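PDB 2Z0T: ASCH domain-containing protein from Pyrococcus horikoshii, which is of unknown function but probably binds RNA through its PUA-like fold. Local coordinates for residues 1-15 against 33-47. Numbering follows the deposited sequence.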
ATOM      1  N   MET A   1      15.371  -6.788   6.085  1.00 20.06           N
ATOM      2  CA  MET A   1      14.896  -5.837   7.132  1.00 23.11           C
ATOM      3  C   MET A   1      13.421  -6.067   7.440  1.00 20.95           C
ATOM      4  O   MET A   1      12.672  -6.556   6.595  1.00 21.31           O
ATOM      5  CB  MET A   1      15.085  -4.395   6.657  1.00 25.39           C
ATOM      6  CG  MET A   1      16.524  -3.998   6.368  1.00 33.11           C
ATOM      7  SD  MET A   1      17.550  -4.001   7.847  1.00 41.18           S
ATOM      8  CE  MET A   1      17.022  -2.477   8.629  1.00 37.36           C
ATOM      9  N   LYS A   2      13.012  -5.723   8.659  1.00 21.84           N
ATOM     10  CA  LYS A   2      11.619  -5.861   9.077  1.00 21.28           C
ATOM     11  C   LYS A   2      11.107  -4.465   9.404  1.00 19.98           C
ATOM     12  O   LYS A   2      11.695  -3.757  10.226  1.00 21.18           O
ATOM     13  CB  LYS A   2      11.502  -6.751  10.317  1.00 25.87           C
ATOM     14  CG  LYS A   2      11.918  -8.190  10.094  1.00 32.14           C
ATOM     15  CD  LYS A   2      11.794  -9.001  11.376  1.00 37.44           C
ATOM     16  CE  LYS A   2      12.225 -10.442  11.161  1.00 40.83           C
ATOM     17  NZ  LYS A   2      12.167 -11.231  12.424  1.00 46.31           N
ATOM     18  N   TRP A   3      10.017  -4.071   8.761  1.00 16.14           N
ATOM     19  CA  TRP A   3       9.448  -2.747   8.978  1.00 15.30           C
ATOM     20  C   TRP A   3       8.088  -2.813   9.649  1.00 16.40           C
ATOM     21  O   TRP A   3       7.313  -3.732   9.408  1.00 17.95           O
ATOM     22  CB  TRP A   3       9.311  -2.015   7.648  1.00 14.00           C
ATOM     23  CG  TRP A   3      10.558  -2.051   6.838  1.00 15.81           C
ATOM     24  CD1 TRP A   3      10.809  -2.837   5.752  1.00 13.62           C
ATOM     25  CD2 TRP A   3      11.748  -1.292   7.072  1.00 17.85           C
ATOM     26  NE1 TRP A   3      12.087  -2.615   5.293  1.00 15.37           N
ATOM     27  CE2 TRP A   3      12.685  -1.672   6.086  1.00 16.72           C
ATOM     28  CE3 TRP A   3      12.115  -0.328   8.022  1.00 20.65           C
ATOM     29  CZ2 TRP A   3      13.970  -1.120   6.021  1.00 17.88           C
ATOM     30  CZ3 TRP A   3      13.393   0.220   7.958  1.00 20.49           C
ATOM     31  CH2 TRP A   3      14.304  -0.179   6.963  1.00 21.26           C
ATOM     32  N   GLU A   4       7.804  -1.827  10.489  1.00 15.74           N
ATOM     33  CA  GLU A   4       6.526  -1.770  11.184  1.00 17.70           C
ATOM     34  C   GLU A   4       5.709  -0.589  10.692  1.00 18.67           C
ATOM     35  O   GLU A   4       6.232   0.511  10.534  1.00 20.30           O
ATOM     36  CB  GLU A   4       6.736  -1.607  12.689  1.00 20.41           C
ATOM     37  CG  GLU A   4       7.438  -2.754  13.373  1.00 25.35           C
ATOM     38  CD  GLU A   4       7.661  -2.476  14.847  1.00 29.14           C
ATOM     39  OE1 GLU A   4       6.668  -2.188  15.551  1.00 28.39           O
ATOM     40  OE2 GLU A   4       8.822  -2.543  15.299  1.00 31.28           O
ATOM     41  N   MET A   5       4.429  -0.820  10.434  1.00 17.43           N
ATOM     42  CA  MET A   5       3.548   0.256  10.019  1.00 18.54           C
ATOM     43  C   MET A   5       2.097  -0.100  10.301  1.00 18.04           C
ATOM     44  O   MET A   5       1.726  -1.276  10.366  1.00 15.68           O
ATOM     45  CB  MET A   5       3.771   0.641   8.540  1.00 22.03           C
ATOM     46  CG  MET A   5       3.689  -0.461   7.502  1.00 22.99           C
ATOM     47  SD  MET A   5       4.165   0.160   5.834  1.00 17.53           S
ATOM     48  CE  MET A   5       5.898  -0.230   5.787  1.00 23.72           C
ATOM     49  N   GLY A   6       1.288   0.929  10.517  1.00 16.99           N
ATOM     50  CA  GLY A   6      -0.112   0.713  10.815  1.00 14.75           C
ATOM     51  C   GLY A   6      -0.912   0.319   9.593  1.00 15.04           C
ATOM     52  O   GLY A   6      -0.508   0.578   8.459  1.00 16.73           O
ATOM     53  N   LEU A   7      -2.048  -0.321   9.829  1.00 13.52           N
ATOM     54  CA  LEU A   7      -2.928  -0.743   8.751  1.00 18.13           C
ATOM     55  C   LEU A   7      -4.343  -0.891   9.287  1.00 20.21           C
ATOM     56  O   LEU A   7      -4.560  -1.535  10.314  1.00 20.15           O
ATOM     57  CB  LEU A   7      -2.457  -2.075   8.167  1.00 16.16           C
ATOM     58  CG  LEU A   7      -3.221  -2.551   6.930  1.00 17.20           C
ATOM     59  CD1 LEU A   7      -2.939  -1.606   5.759  1.00 17.27           C
ATOM     60  CD2 LEU A   7      -2.800  -3.973   6.581  1.00 18.04           C
ATOM     61  N   GLN A   8      -5.305  -0.287   8.595  1.00 21.31           N
ATOM     62  CA  GLN A   8      -6.696  -0.371   9.015  1.00 23.24           C
ATOM     63  C   GLN A   8      -7.189  -1.812   8.983  1.00 23.05           C
ATOM     64  O   GLN A   8      -6.785  -2.606   8.133  1.00 21.20           O
ATOM     65  CB  GLN A   8      -7.576   0.514   8.129  1.00 24.12           C
ATOM     66  CG  GLN A   8      -7.367   1.998   8.375  1.00 31.59           C
ATOM     67  CD  GLN A   8      -8.370   2.869   7.640  1.00 36.49           C
ATOM     68  OE1 GLN A   8      -8.437   4.077   7.866  1.00 40.34           O
ATOM     69  NE2 GLN A   8      -9.151   2.261   6.752  1.00 36.27           N
ATOM     70  N   GLU A   9      -8.070  -2.141   9.919  1.00 24.18           N
ATOM     71  CA  GLU A   9      -8.609  -3.486  10.035  1.00 24.19           C
ATOM     72  C   GLU A   9      -9.160  -4.092   8.750  1.00 23.47           C
ATOM     73  O   GLU A   9      -8.874  -5.250   8.440  1.00 24.47           O
ATOM     74  CB  GLU A   9      -9.696  -3.515  11.111  1.00 30.56           C
ATOM     75  CG  GLU A   9     -10.301  -4.887  11.346  1.00 36.79           C
ATOM     76  CD  GLU A   9     -11.345  -4.883  12.447  1.00 42.87           C
ATOM     77  OE1 GLU A   9     -11.004  -4.504  13.589  1.00 45.00           O
ATOM     78  OE2 GLU A   9     -12.506  -5.257  12.172  1.00 45.27           O
ATOM     79  N   GLU A  10      -9.945  -3.322   8.000  1.00 22.10           N
ATOM     80  CA  GLU A  10     -10.541  -3.845   6.776  1.00 23.93           C
ATOM     81  C   GLU A  10      -9.506  -4.343   5.778  1.00 21.66           C
ATOM     82  O   GLU A  10      -9.774  -5.272   5.017  1.00 23.81           O
ATOM     83  CB  GLU A  10     -11.448  -2.799   6.105  1.00 26.37           C
ATOM     84  CG  GLU A  10     -10.730  -1.647   5.416  1.00 33.11           C
ATOM     85  CD  GLU A  10     -11.641  -0.888   4.456  1.00 36.78           C
ATOM     86  OE1 GLU A  10     -12.134  -1.503   3.485  1.00 39.55           O
ATOM     87  OE2 GLU A  10     -11.866   0.321   4.669  1.00 37.75           O
ATOM     88  N   TYR A  11      -8.324  -3.739   5.785  1.00 17.21           N
ATOM     89  CA  TYR A  11      -7.274  -4.150   4.860  1.00 18.94           C
ATOM     90  C   TYR A  11      -6.544  -5.396   5.338  1.00 19.70           C
ATOM     91  O   TYR A  11      -6.057  -6.185   4.530  1.00 18.35           O
ATOM     92  CB  TYR A  11      -6.287  -3.003   4.639  1.00 17.28           C
ATOM     93  CG  TYR A  11      -6.943  -1.802   4.013  1.00 17.97           C
ATOM     94  CD1 TYR A  11      -7.690  -1.929   2.838  1.00 16.26           C
ATOM     95  CD2 TYR A  11      -6.848  -0.542   4.601  1.00 19.20           C
ATOM     96  CE1 TYR A  11      -8.328  -0.830   2.269  1.00 18.57           C
ATOM     97  CE2 TYR A  11      -7.483   0.564   4.039  1.00 21.05           C
ATOM     98  CZ  TYR A  11      -8.222   0.411   2.875  1.00 19.01           C
ATOM     99  OH  TYR A  11      -8.862   1.499   2.326  1.00 21.69           O
ATOM    100  N   ILE A  12      -6.474  -5.579   6.651  1.00 19.53           N
ATOM    101  CA  ILE A  12      -5.812  -6.752   7.204  1.00 18.84           C
ATOM    102  C   ILE A  12      -6.503  -8.010   6.686  1.00 22.22           C
ATOM    103  O   ILE A  12      -5.847  -8.959   6.256  1.00 21.05           O
ATOM    104  CB  ILE A  12      -5.850  -6.743   8.755  1.00 18.20           C
ATOM    105  CG1 ILE A  12      -5.019  -5.570   9.280  1.00 18.28           C
ATOM    106  CG2 ILE A  12      -5.316  -8.064   9.304  1.00 19.68           C
ATOM    107  CD1 ILE A  12      -5.000  -5.443  10.793  1.00 18.68           C
ATOM    108  N   GLU A  13      -7.833  -8.000   6.709  1.00 23.63           N
ATOM    109  CA  GLU A  13      -8.611  -9.140   6.249  1.00 26.08           C
ATOM    110  C   GLU A  13      -8.469  -9.385   4.746  1.00 24.16           C
ATOM    111  O   GLU A  13      -8.312 -10.527   4.312  1.00 19.42           O
ATOM    112  CB  GLU A  13     -10.088  -8.943   6.598  1.00 32.90           C
ATOM    113  CG  GLU A  13     -10.973 -10.108   6.185  1.00 40.31           C
ATOM    114  CD  GLU A  13     -12.431  -9.887   6.524  1.00 47.03           C
ATOM    115  OE1 GLU A  13     -12.996  -8.861   6.086  1.00 51.33           O
ATOM    116  OE2 GLU A  13     -13.015 -10.741   7.227  1.00 50.78           O
ATOM    117  N   LEU A  14      -8.523  -8.312   3.960  1.00 23.45           N
ATOM    118  CA  LEU A  14      -8.412  -8.416   2.505  1.00 21.91           C
ATOM    119  C   LEU A  14      -7.066  -8.971   2.059  1.00 20.29           C
ATOM    120  O   LEU A  14      -6.982  -9.694   1.066  1.00 20.59           O
ATOM    121  CB  LEU A  14      -8.655  -7.048   1.864  1.00 21.87           C
ATOM    122  CG  LEU A  14     -10.105  -6.561   1.939  1.00 23.24           C
ATOM    123  CD1 LEU A  14     -10.188  -5.099   1.550  1.00 23.29           C
ATOM    124  CD2 LEU A  14     -10.970  -7.417   1.023  1.00 24.44           C
ATOM    125  N   ILE A  15      -6.010  -8.626   2.790  1.00 16.82           N
ATOM    126  CA  ILE A  15      -4.680  -9.120   2.466  1.00 16.48           C
ATOM    127  C   ILE A  15      -4.583 -10.604   2.822  1.00 18.41           C
ATOM    128  O   ILE A  15      -4.063 -11.402   2.047  1.00 17.98           O
ATOM    129  CB  ILE A  15      -3.595  -8.332   3.228  1.00 14.79           C
ATOM    130  CG1 ILE A  15      -3.593  -6.875   2.750  1.00 14.60           C
ATOM    131  CG2 ILE A  15      -2.229  -8.973   3.011  1.00 16.61           C
ATOM    132  CD1 ILE A  15      -2.591  -5.985   3.473  1.00 16.21           C
ATOM    133  N   GLN A  33      13.226   2.984   2.148  1.00 19.64           N
ATOM    134  CA  GLN A  33      14.288   2.078   2.559  1.00 19.11           C
ATOM    135  C   GLN A  33      13.846   0.628   2.477  1.00 16.60           C
ATOM    136  O   GLN A  33      14.541  -0.271   2.948  1.00 16.74           O
ATOM    137  CB  GLN A  33      14.743   2.424   3.976  1.00 25.00           C
ATOM    138  CG  GLN A  33      13.636   2.483   5.003  1.00 33.08           C
ATOM    139  CD  GLN A  33      14.072   3.184   6.278  1.00 35.37           C
ATOM    140  OE1 GLN A  33      15.102   2.850   6.865  1.00 40.18           O
ATOM    141  NE2 GLN A  33      13.285   4.158   6.716  1.00 39.14           N
ATOM    142  N   ILE A  34      12.693   0.411   1.857  1.00 14.63           N
ATOM    143  CA  ILE A  34      12.130  -0.928   1.711  1.00 15.97           C
ATOM    144  C   ILE A  34      12.491  -1.549   0.366  1.00 15.18           C
ATOM    145  O   ILE A  34      12.478  -0.876  -0.663  1.00 18.85           O
ATOM    146  CB  ILE A  34      10.593  -0.881   1.838  1.00 15.31           C
ATOM    147  CG1 ILE A  34      10.208  -0.263   3.184  1.00 16.11           C
ATOM    148  CG2 ILE A  34      10.009  -2.284   1.685  1.00 14.40           C
ATOM    149  CD1 ILE A  34       8.702  -0.151   3.398  1.00 14.44           C
ATOM    150  N   LYS A  35      12.819  -2.836   0.376  1.00 14.56           N
ATOM    151  CA  LYS A  35      13.168  -3.529  -0.856  1.00 14.72           C
ATOM    152  C   LYS A  35      12.626  -4.952  -0.828  1.00 12.69           C
ATOM    153  O   LYS A  35      12.354  -5.495   0.244  1.00 15.35           O
ATOM    154  CB  LYS A  35      14.689  -3.554  -1.038  1.00 14.84           C
ATOM    155  CG  LYS A  35      15.451  -4.302   0.053  1.00 17.57           C
ATOM    156  CD  LYS A  35      16.953  -4.196  -0.173  1.00 15.57           C
ATOM    157  CE  LYS A  35      17.735  -4.925   0.905  1.00 21.03           C
ATOM    158  NZ  LYS A  35      17.448  -4.373   2.256  1.00 24.92           N
ATOM    159  N   PRO A  36      12.439  -5.568  -2.009  1.00 12.05           N
ATOM    160  CA  PRO A  36      11.928  -6.937  -2.054  1.00 11.22           C
ATOM    161  C   PRO A  36      12.799  -7.821  -1.164  1.00 13.40           C
ATOM    162  O   PRO A  36      14.026  -7.702  -1.170  1.00 15.33           O
ATOM    163  CB  PRO A  36      12.038  -7.294  -3.537  1.00 11.72           C
ATOM    164  CG  PRO A  36      11.759  -5.987  -4.200  1.00 11.56           C
ATOM    165  CD  PRO A  36      12.596  -5.023  -3.370  1.00 11.47           C
ATOM    166  N   GLY A  37      12.162  -8.692  -0.390  1.00 14.83           N
ATOM    167  CA  GLY A  37      12.902  -9.557   0.511  1.00 16.23           C
ATOM    168  C   GLY A  37      12.676  -9.127   1.950  1.00 16.37           C
ATOM    169  O   GLY A  37      12.851  -9.915   2.880  1.00 17.49           O
ATOM    170  N   ASP A  38      12.293  -7.866   2.135  1.00 16.55           N
ATOM    171  CA  ASP A  38      12.024  -7.335   3.470  1.00 14.47           C
ATOM    172  C   ASP A  38      10.687  -7.852   3.975  1.00 13.41           C
ATOM    173  O   ASP A  38       9.894  -8.402   3.216  1.00 12.48           O
ATOM    174  CB  ASP A  38      11.963  -5.803   3.457  1.00 14.03           C
ATOM    175  CG  ASP A  38      13.313  -5.159   3.263  1.00 15.33           C
ATOM    176  OD1 ASP A  38      14.335  -5.875   3.304  1.00 16.89           O
ATOM    177  OD2 ASP A  38      13.348  -3.922   3.077  1.00 14.96           O
ATOM    178  N   ILE A  39      10.444  -7.648   5.262  1.00 13.16           N
ATOM    179  CA  ILE A  39       9.206  -8.064   5.896  1.00 15.38           C
ATOM    180  C   ILE A  39       8.508  -6.850   6.499  1.00 14.59           C
ATOM    181  O   ILE A  39       9.162  -5.947   7.026  1.00 14.10           O
ATOM    182  CB  ILE A  39       9.470  -9.076   7.039  1.00 15.53           C
ATOM    183  CG1 ILE A  39      10.066 -10.364   6.468  1.00 20.69           C
ATOM    184  CG2 ILE A  39       8.181  -9.355   7.807  1.00 14.38           C
ATOM    185  CD1 ILE A  39       9.194 -11.031   5.423  1.00 20.40           C
ATOM    186  N   ILE A  40       7.183  -6.819   6.408  1.00 13.63           N
ATOM    187  CA  ILE A  40       6.427  -5.726   7.003  1.00 13.45           C
ATOM    188  C   ILE A  40       5.497  -6.281   8.074  1.00 14.14           C
ATOM    189  O   ILE A  40       4.754  -7.232   7.834  1.00 14.97           O
ATOM    190  CB  ILE A  40       5.589  -4.952   5.960  1.00 15.02           C
ATOM    191  CG1 ILE A  40       6.517  -4.222   4.984  1.00 14.77           C
ATOM    192  CG2 ILE A  40       4.686  -3.937   6.666  1.00 12.89           C
ATOM    193  CD1 ILE A  40       5.784  -3.508   3.862  1.00 11.81           C
ATOM    194  N   ILE A  41       5.571  -5.699   9.266  1.00 13.19           N
ATOM    195  CA  ILE A  41       4.719  -6.104  10.378  1.00 14.88           C
ATOM    196  C   ILE A  41       3.633  -5.039  10.464  1.00 13.52           C
ATOM    197  O   ILE A  41       3.914  -3.883  10.787  1.00 13.76           O
ATOM    198  CB  ILE A  41       5.500  -6.133  11.713  1.00 16.85           C
ATOM    199  CG1 ILE A  41       6.719  -7.047  11.588  1.00 20.96           C
ATOM    200  CG2 ILE A  41       4.589  -6.611  12.840  1.00 19.91           C
ATOM    201  CD1 ILE A  41       6.385  -8.487  11.257  1.00 22.35           C
ATOM    202  N   PHE A  42       2.400  -5.427  10.160  1.00 12.44           N
ATOM    203  CA  PHE A  42       1.273  -4.495  10.175  1.00 13.46           C
ATOM    204  C   PHE A  42       0.496  -4.452  11.487  1.00 12.91           C
ATOM    205  O   PHE A  42       0.261  -5.478  12.121  1.00 15.86           O
ATOM    206  CB  PHE A  42       0.272  -4.839   9.061  1.00 14.09           C
ATOM    207  CG  PHE A  42       0.708  -4.430   7.682  1.00 14.88           C
ATOM    208  CD1 PHE A  42       0.967  -3.097   7.383  1.00 16.03           C
ATOM    209  CD2 PHE A  42       0.801  -5.377   6.663  1.00 15.55           C
ATOM    210  CE1 PHE A  42       1.311  -2.709   6.085  1.00 18.78           C
ATOM    211  CE2 PHE A  42       1.144  -4.999   5.361  1.00 14.64           C
ATOM    212  CZ  PHE A  42       1.396  -3.663   5.075  1.00 16.04           C
ATOM    213  N   GLU A  43       0.105  -3.241  11.871  1.00 15.93           N
ATOM    214  CA  GLU A  43      -0.704  -2.991  13.058  1.00 15.82           C
ATOM    215  C   GLU A  43      -0.339  -3.803  14.298  1.00 14.52           C
ATOM    216  O   GLU A  43      -1.150  -4.583  14.803  1.00 14.70           O
ATOM    217  CB  GLU A  43      -2.176  -3.221  12.701  1.00 16.52           C
ATOM    218  CG  GLU A  43      -3.184  -2.560  13.624  1.00 17.56           C
ATOM    219  CD  GLU A  43      -3.039  -1.050  13.681  1.00 20.35           C
ATOM    220  OE1 GLU A  43      -2.578  -0.447  12.685  1.00 18.21           O
ATOM    221  OE2 GLU A  43      -3.403  -0.461  14.722  1.00 19.96           O
ATOM    222  N   GLY A  44       0.882  -3.614  14.783  1.00 16.00           N
ATOM    223  CA  GLY A  44       1.324  -4.302  15.985  1.00 18.18           C
ATOM    224  C   GLY A  44       1.309  -5.817  15.973  1.00 19.05           C
ATOM    225  O   GLY A  44       1.076  -6.440  17.011  1.00 20.58           O
ATOM    226  N   GLY A  45       1.546  -6.418  14.812  1.00 16.76           N
ATOM    227  CA  GLY A  45       1.581  -7.867  14.738  1.00 18.58           C
ATOM    228  C   GLY A  45       0.322  -8.578  14.278  1.00 18.46           C
ATOM    229  O   GLY A  45       0.288  -9.808  14.244  1.00 19.33           O
ATOM    230  N   LYS A  46      -0.715  -7.829  13.924  1.00 17.70           N
ATOM    231  CA  LYS A  46      -1.949  -8.449  13.464  1.00 18.90           C
ATOM    232  C   LYS A  46      -1.761  -9.144  12.117  1.00 20.69           C
ATOM    233  O   LYS A  46      -2.550 -10.011  11.736  1.00 20.52           O
ATOM    234  CB  LYS A  46      -3.065  -7.408  13.371  1.00 20.22           C
ATOM    235  CG  LYS A  46      -3.561  -6.948  14.731  1.00 21.40           C
ATOM    236  CD  LYS A  46      -4.702  -5.959  14.623  1.00 24.89           C
ATOM    237  CE  LYS A  46      -5.262  -5.640  16.006  1.00 26.46           C
ATOM    238  NZ  LYS A  46      -6.355  -4.636  15.948  1.00 28.90           N
ATOM    239  N   LEU A  47      -0.702  -8.772  11.407  1.00 17.94           N
ATOM    240  CA  LEU A  47      -0.412  -9.366  10.107  1.00 18.98           C
ATOM    241  C   LEU A  47       1.033  -9.117   9.701  1.00 16.93           C
ATOM    242  O   LEU A  47       1.565  -8.026   9.899  1.00 15.16           O
ATOM    243  CB  LEU A  47      -1.346  -8.786   9.040  1.00 18.72           C
ATOM    244  CG  LEU A  47      -1.025  -9.152   7.586  1.00 17.56           C
ATOM    245  CD1 LEU A  47      -1.240 -10.644   7.352  1.00 19.43           C
ATOM    246  CD2 LEU A  47      -1.903  -8.325   6.665  1.00 17.61           C
TER
HETATM  247  O   HOH W   1      14.089  -9.831   5.311  1.00 29.66           O
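Strands 2-5 and 39-42 run parallel, paired Lys2 with Ile39 through Met5 with Phe42; their hydrogen bonds begin with Ile39 N to Met1 O and end with Glu43 N to Met5 O. Beyond them Glu43 folds its carboxylate back to Leu7, OE1 taking Leu7 N at 2.9 Å. At the other end Trp3 NE1 points straight at Asp38 OD2 (2.9 Å, 178° at the hydrogen), in the indole plane but from above the carboxylate plane; Lys35 N takes the same oxygen from the opposite face. Asp38 OD1 forms a salt bridge with the N-terminal amino group, Met1 N, at 3.1 Å. Ile34 CG1 lies over the five-membered ring of Trp3, Gln33 CG over the six-membered one. With CG wedged between backbone N and carbonyl carbon (chi1 54°), Met5 runs beside Phe42 and meets Ile34 CD1 tip to tip through CE. Leu7 CD2 sits over one face of Phe42 in a CH-pi contact, Ile40 CG2 over the opposite face. The pair edges the ASCH domain's five-stranded mixed sheet, where helix 9-16 packs Ile12 and Ile15 on Leu47. Lys35 N, the N-terminal amino group and the indole N-H would favour ionised Asp38, while the in-plane NE1 bond would hold the indole's rotation.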